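Local coordinates for Serine/threonine-protein kinase pelle (Drosophila melanogaster, PDB 1D2Z) that acts as a serine/threonine kinase in Toll receptor signalling for embryonic dorsoventral polarity, its death domain, the part in this chain, binding the death domain of Tube, at residues H75-L80 against D98-D103; E49-Q54 against R59-E64. All blocks are in the same frame, centred on the assembly; numbering follows the deposited sequence.

Interaction 1: H75-L80 against D98-D103; sequences HTVQTL and DYVSED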
loop_
_atom_site.group_PDB
_atom_site.type_symbol
_atom_site.label_atom_id
_atom_site.label_comp_id
_atom_site.label_asym_id
_atom_site.label_seq_id
_atom_site.Cartn_x
_atom_site.Cartn_y
_atom_site.Cartn_z
ATOM N N HIS A 75 -5.418 -5.547 -1.614
ATOM C CA HIS A 75 -6.266 -6.720 -1.421
ATOM C C HIS A 75 -7.178 -6.971 -2.617
ATOM O O HIS A 75 -7.527 -6.042 -3.352
ATOM C CB HIS A 75 -7.077 -6.607 -0.129
ATOM C CG HIS A 75 -6.267 -6.837 1.108
ATOM N ND1 HIS A 75 -5.500 -7.966 1.289
ATOM C CD2 HIS A 75 -6.095 -6.083 2.219
ATOM C CE1 HIS A 75 -4.892 -7.900 2.462
ATOM N NE2 HIS A 75 -5.237 -6.767 3.047
ATOM N N THR A 76 -7.514 -8.242 -2.819
ATOM C CA THR A 76 -8.361 -8.691 -3.924
ATOM C C THR A 76 -9.840 -8.759 -3.556
ATOM O O THR A 76 -10.207 -8.735 -2.373
ATOM C CB THR A 76 -7.955 -10.104 -4.392
ATOM O OG1 THR A 76 -8.257 -11.049 -3.359
ATOM C CG2 THR A 76 -6.464 -10.167 -4.729
ATOM N N VAL A 77 -10.685 -8.876 -4.580
ATOM C CA VAL A 77 -12.120 -8.960 -4.365
ATOM C C VAL A 77 -12.438 -10.232 -3.580
ATOM O O VAL A 77 -13.349 -10.242 -2.755
ATOM C CB VAL A 77 -12.905 -8.944 -5.706
ATOM C CG1 VAL A 77 -14.390 -9.045 -5.445
ATOM C CG2 VAL A 77 -12.621 -7.662 -6.462
ATOM N N GLN A 78 -11.672 -11.296 -3.809
ATOM C CA GLN A 78 -11.911 -12.539 -3.078
ATOM C C GLN A 78 -11.679 -12.328 -1.579
ATOM O O GLN A 78 -12.463 -12.793 -0.751
ATOM C CB GLN A 78 -11.025 -13.674 -3.599
ATOM C CG GLN A 78 -11.316 -15.007 -2.922
ATOM C CD GLN A 78 -10.465 -16.143 -3.447
ATOM O OE1 GLN A 78 -9.714 -16.763 -2.699
ATOM N NE2 GLN A 78 -10.592 -16.433 -4.736
ATOM N N THR A 79 -10.624 -11.596 -1.235
ATOM C CA THR A 79 -10.322 -11.324 0.168
ATOM C C THR A 79 -11.433 -10.468 0.778
ATOM O O THR A 79 -11.818 -10.671 1.927
ATOM C CB THR A 79 -8.930 -10.667 0.324
ATOM O OG1 THR A 79 -7.942 -11.563 -0.199
ATOM C CG2 THR A 79 -8.607 -10.397 1.795
ATOM N N LEU A 80 -11.991 -9.563 -0.026
ATOM C CA LEU A 80 -13.095 -8.709 0.408
ATOM C C LEU A 80 -14.325 -9.599 0.654
ATOM O O LEU A 80 -15.058 -9.414 1.630
ATOM C CB LEU A 80 -13.406 -7.660 -0.666
ATOM C CG LEU A 80 -14.559 -6.697 -0.371
ATOM C CD1 LEU A 80 -14.242 -5.841 0.872
ATOM C CD2 LEU A 80 -14.794 -5.812 -1.584
ATOM N N ASP A 98 -20.228 -11.680 -8.845
ATOM C CA ASP A 98 -19.812 -11.744 -10.243
ATOM C C ASP A 98 -18.321 -11.506 -10.492
ATOM O O ASP A 98 -17.829 -11.739 -11.600
ATOM C CB ASP A 98 -20.663 -10.780 -11.078
ATOM C CG ASP A 98 -22.161 -11.003 -10.880
ATOM O OD1 ASP A 98 -22.587 -12.176 -10.797
ATOM O OD2 ASP A 98 -22.914 -10.007 -10.802
ATOM N N TYR A 99 -17.602 -11.068 -9.458
ATOM C CA TYR A 99 -16.166 -10.798 -9.562
ATOM C C TYR A 99 -15.359 -11.790 -8.737
ATOM O O TYR A 99 -14.174 -11.587 -8.466
ATOM C CB TYR A 99 -15.877 -9.371 -9.115
ATOM C CG TYR A 99 -16.540 -8.345 -9.994
ATOM C CD1 TYR A 99 -15.913 -7.887 -11.153
ATOM C CD2 TYR A 99 -17.812 -7.862 -9.695
ATOM C CE1 TYR A 99 -16.539 -6.976 -11.998
ATOM C CE2 TYR A 99 -18.448 -6.953 -10.531
ATOM C CZ TYR A 99 -17.806 -6.514 -11.682
ATOM O OH TYR A 99 -18.431 -5.625 -12.519
ATOM N N VAL A 100 -16.028 -12.864 -8.344
ATOM C CA VAL A 100 -15.443 -13.931 -7.547
ATOM C C VAL A 100 -15.837 -15.243 -8.229
ATOM O O VAL A 100 -16.801 -15.278 -8.998
ATOM C CB VAL A 100 -16.011 -13.886 -6.102
ATOM C CG1 VAL A 100 -15.642 -15.120 -5.340
ATOM C CG2 VAL A 100 -15.494 -12.649 -5.370
ATOM N N SER A 101 -15.072 -16.304 -7.977
ATOM C CA SER A 101 -15.347 -17.615 -8.566
ATOM C C SER A 101 -16.710 -18.153 -8.149
ATOM O O SER A 101 -17.108 -18.034 -6.988
ATOM C CB SER A 101 -14.259 -18.618 -8.171
ATOM O OG SER A 101 -14.600 -19.922 -8.602
ATOM N N GLU A 102 -17.407 -18.758 -9.108
ATOM C CA GLU A 102 -18.734 -19.332 -8.882
ATOM C C GLU A 102 -18.739 -20.383 -7.778
ATOM O O GLU A 102 -19.749 -20.573 -7.104
ATOM C CB GLU A 102 -19.273 -19.955 -10.173
ATOM C CG GLU A 102 -19.457 -18.975 -11.318
ATOM C CD GLU A 102 -20.012 -19.628 -12.580
ATOM O OE1 GLU A 102 -19.987 -20.876 -12.684
ATOM O OE2 GLU A 102 -20.468 -18.883 -13.475
ATOM N N ASP A 103 -17.606 -21.060 -7.604
ATOM C CA ASP A 103 -17.458 -22.099 -6.586
ATOM C C ASP A 103 -17.598 -21.559 -5.166
ATOM O O ASP A 103 -17.723 -22.334 -4.214
ATOM C CB ASP A 103 -16.101 -22.796 -6.731
ATOM C CG ASP A 103 -15.890 -23.393 -8.112
ATOM O OD1 ASP A 103 -16.872 -23.880 -8.719
ATOM O OD2 ASP A 103 -14.737 -23.381 -8.593
HETATM O O HOH W 1 -12.324 -16.389 -6.896
#
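Gln-78 and Val-100 bring the two backbones closest, CA to CA 5.9 Å, where the first turn of helix 77-86 faces the loop that follows helix 90-95; no direct hydrogen bond joins the segments. The apolar touch is made by one methyl of Val-77. This side chain sets out toward the loop, and its CG1, anti to the backbone N (chi1 180°), meets CG2 of Val-100 at 3.8 Å, the two valines crossing obliquely. The same CG1 lies 4.0 Å from CB of Tyr-99, whose ring then leads away from Val-77 toward Val-20 of helix 18-31 and Pro-17. Val-100 CG2 also reaches over the helix backbone, 4.3 Å from CA of Gln-78. In the six-helix bundle of the death domain, this contact joins the chain beyond helix 90-95 to the start of helix 77-86. Polar linkage goes through one water, which accepts from NE2 of Gln-78 at 2.8 Å and from the backbone N of Ser-101 at 3.0 Å. To reach it, the Gln-78 chain runs fully extended out to the amide (chi1 -176°, chi2 179°). The helix itself opens with Thr-76 as N-cap, its OG1 accepting from Thr-79 N at 3.2 Å. Gln-78 and Thr-79 also pack on the Tube chain, against its Leu-149 and Ile-147, and His-75 NE2 hydrogen-bonds to O of Pro-143 of Tube.

Interaction 2: E49-Q54 against R59-E64; sequences EQISSQ and RSASNE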
loop_
_atom_site.group_PDB
_atom_site.type_symbol
_atom_site.label_atom_id
_atom_site.label_comp_id
_atom_site.label_asym_id
_atom_site.label_seq_id
_atom_site.Cartn_x
_atom_site.Cartn_y
_atom_site.Cartn_z
ATOM N N GLU A 49 -9.590 7.166 11.792
ATOM C CA GLU A 49 -9.943 8.580 11.847
ATOM C C GLU A 49 -10.137 9.169 10.453
ATOM O O GLU A 49 -11.002 10.015 10.250
ATOM C CB GLU A 49 -8.880 9.375 12.614
ATOM C CG GLU A 49 -9.212 10.858 12.803
ATOM C CD GLU A 49 -10.592 11.090 13.410
ATOM O OE1 GLU A 49 -10.981 10.348 14.343
ATOM O OE2 GLU A 49 -11.287 12.024 12.950
ATOM N N GLN A 50 -9.331 8.716 9.497
ATOM C CA GLN A 50 -9.430 9.187 8.118
ATOM C C GLN A 50 -10.811 8.813 7.563
ATOM O O GLN A 50 -11.439 9.610 6.872
ATOM C CB GLN A 50 -8.310 8.573 7.268
ATOM C CG GLN A 50 -8.329 8.957 5.784
ATOM C CD GLN A 50 -7.180 8.330 5.007
ATOM O OE1 GLN A 50 -6.080 8.165 5.534
ATOM N NE2 GLN A 50 -7.430 7.978 3.747
ATOM N N ILE A 51 -11.294 7.617 7.905
ATOM C CA ILE A 51 -12.611 7.170 7.449
ATOM C C ILE A 51 -13.698 7.997 8.133
ATOM O O ILE A 51 -14.585 8.540 7.468
ATOM C CB ILE A 51 -12.872 5.675 7.767
ATOM C CG1 ILE A 51 -11.812 4.790 7.098
ATOM C CG2 ILE A 51 -14.269 5.283 7.284
ATOM C CD1 ILE A 51 -11.810 3.353 7.578
ATOM N N SER A 52 -13.626 8.076 9.460
ATOM C CA SER A 52 -14.589 8.842 10.248
ATOM C C SER A 52 -14.643 10.269 9.725
ATOM O O SER A 52 -15.723 10.819 9.515
ATOM C CB SER A 52 -14.187 8.853 11.729
ATOM O OG SER A 52 -14.999 9.745 12.473
ATOM N N SER A 53 -13.464 10.831 9.469
ATOM C CA SER A 53 -13.323 12.191 8.966
ATOM C C SER A 53 -14.028 12.383 7.629
ATOM O O SER A 53 -14.773 13.347 7.450
ATOM C CB SER A 53 -11.839 12.544 8.826
ATOM O OG SER A 53 -11.668 13.803 8.200
ATOM N N GLN A 54 -13.780 11.474 6.690
ATOM C CA GLN A 54 -14.405 11.550 5.372
ATOM C C GLN A 54 -15.917 11.484 5.480
ATOM O O GLN A 54 -16.620 12.201 4.771
ATOM C CB GLN A 54 -13.899 10.429 4.460
ATOM C CG GLN A 54 -12.464 10.602 4.012
ATOM C CD GLN A 54 -12.273 11.825 3.137
ATOM O OE1 GLN A 54 -11.584 12.770 3.512
ATOM N NE2 GLN A 54 -12.890 11.813 1.967
ATOM N N ARG A 59 -18.932 12.222 2.772
ATOM C CA ARG A 59 -18.484 11.194 1.839
ATOM C C ARG A 59 -18.760 9.780 2.344
ATOM O O ARG A 59 -19.050 9.570 3.522
ATOM C CB ARG A 59 -17.001 11.370 1.512
ATOM C CG ARG A 59 -16.696 12.676 0.801
ATOM C CD ARG A 59 -15.311 12.672 0.178
ATOM N NE ARG A 59 -15.024 13.923 -0.522
ATOM C CZ ARG A 59 -14.587 15.037 0.067
ATOM N NH1 ARG A 59 -14.380 15.070 1.379
ATOM N NH2 ARG A 59 -14.359 16.124 -0.659
ATOM N N SER A 60 -18.686 8.815 1.435
ATOM C CA SER A 60 -18.928 7.420 1.770
ATOM C C SER A 60 -17.859 6.845 2.692
ATOM O O SER A 60 -16.669 6.824 2.356
ATOM C CB SER A 60 -19.018 6.578 0.500
ATOM O OG SER A 60 -19.006 5.195 0.813
ATOM N N ALA A 61 -18.300 6.355 3.844
ATOM C CA ALA A 61 -17.392 5.771 4.823
ATOM C C ALA A 61 -16.813 4.452 4.323
ATOM O O ALA A 61 -15.617 4.199 4.460
ATOM C CB ALA A 61 -18.113 5.566 6.154
ATOM N N SER A 62 -17.648 3.635 3.688
ATOM C CA SER A 62 -17.183 2.345 3.201
ATOM C C SER A 62 -16.247 2.504 2.012
ATOM O O SER A 62 -15.304 1.733 1.867
ATOM C CB SER A 62 -18.358 1.433 2.848
ATOM O OG SER A 62 -19.068 1.953 1.743
ATOM N N ASN A 63 -16.497 3.503 1.168
ATOM C CA ASN A 63 -15.616 3.734 0.020
ATOM C C ASN A 63 -14.217 4.095 0.525
ATOM O O ASN A 63 -13.209 3.672 -0.044
ATOM C CB ASN A 63 -16.143 4.860 -0.870
ATOM C CG ASN A 63 -15.237 5.127 -2.056
ATOM O OD1 ASN A 63 -14.974 4.231 -2.863
ATOM N ND2 ASN A 63 -14.733 6.353 -2.154
ATOM N N GLU A 64 -14.169 4.886 1.595
ATOM C CA GLU A 64 -12.899 5.293 2.186
ATOM C C GLU A 64 -12.205 4.063 2.765
ATOM O O GLU A 64 -10.988 3.931 2.678
ATOM C CB GLU A 64 -13.117 6.361 3.260
ATOM C CG GLU A 64 -11.818 7.024 3.731
ATOM C CD GLU A 64 -11.031 7.661 2.589
ATOM O OE1 GLU A 64 -11.647 8.171 1.629
ATOM O OE2 GLU A 64 -9.788 7.637 2.645
HETATM O O HOH W 2 -13.121 9.965 0.043
#
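Two successive helices of the death-domain bundle, 45-56 and 61-73, meet here through a short connection, with Glu-64 packed against three residues of the earlier helix: Gln-50, Ile-51 and Gln-54. Its carboxylate is gripped from two directions. OE2 accepts a short hydrogen bond from NE2 of Gln-50, 2.6 Å long with an N-H...O angle of 154°; the donor arrives nearly along the C-O axis, and the acceptor sits close to the amide plane of Gln-50, although amide and carboxylate planes are turned 50° apart. OE1 instead accepts from a water at 2.8 Å, which also takes a weak hydrogen bond from Gln-54 NE2. The bend of Glu-64 at chi2 turns the carboxylate across Gln-54, putting OE1 3.5 Å from CG of that residue, while CG of Glu-64 lies against the CA of Ile-51. Without the carboxylate, as with an alanine here, the Gln-50 amide would probably lose this acceptor, the water bridge to Gln-54 would be broken, and a gap would open beside Ile-51. Deeper in, CG2 of Ile-51 lies against the first turn of helix 61-73, 3.3 Å from O of Ala-61, with the methyl CB of that alanine at 4.0 Å; Trp-34 of helix 34-40 touches both residues. Ser-60 caps that helix, its OG accepting from Asn-63 N and bonded in turn to Asp-29 of helix 18-31. On the Tube side, Gln-50 NE2 has a weak second bond to Asn-29 of that chain. Where the connection closes, Arg-59 N donates to Gln-54 O at 3.1 Å, and the extended chain of Arg-59 passes the Gln-54 amide, CD 3.1 Å from NE2, with amide and guanidinium planes 19° apart.

Both contacts belong to the same death domain, and interaction 2 is complete in sequence before interaction 1 begins. Their centres, 23 Å apart, flank the middle of the domain, and their nearest atoms stay about 8 Å apart, so they do not touch. Helix 61-73 links them, starting in interaction 2 and leading toward helix 77-86 of interaction 1. Its Trp-69 packs on Thr-79 and Leu-80, while its Ile-68 meets Gln-50 and Ile-51. The kinase active site is not in this chain; the shared relation is to Tube, whose death domain reaches residues of both contacts.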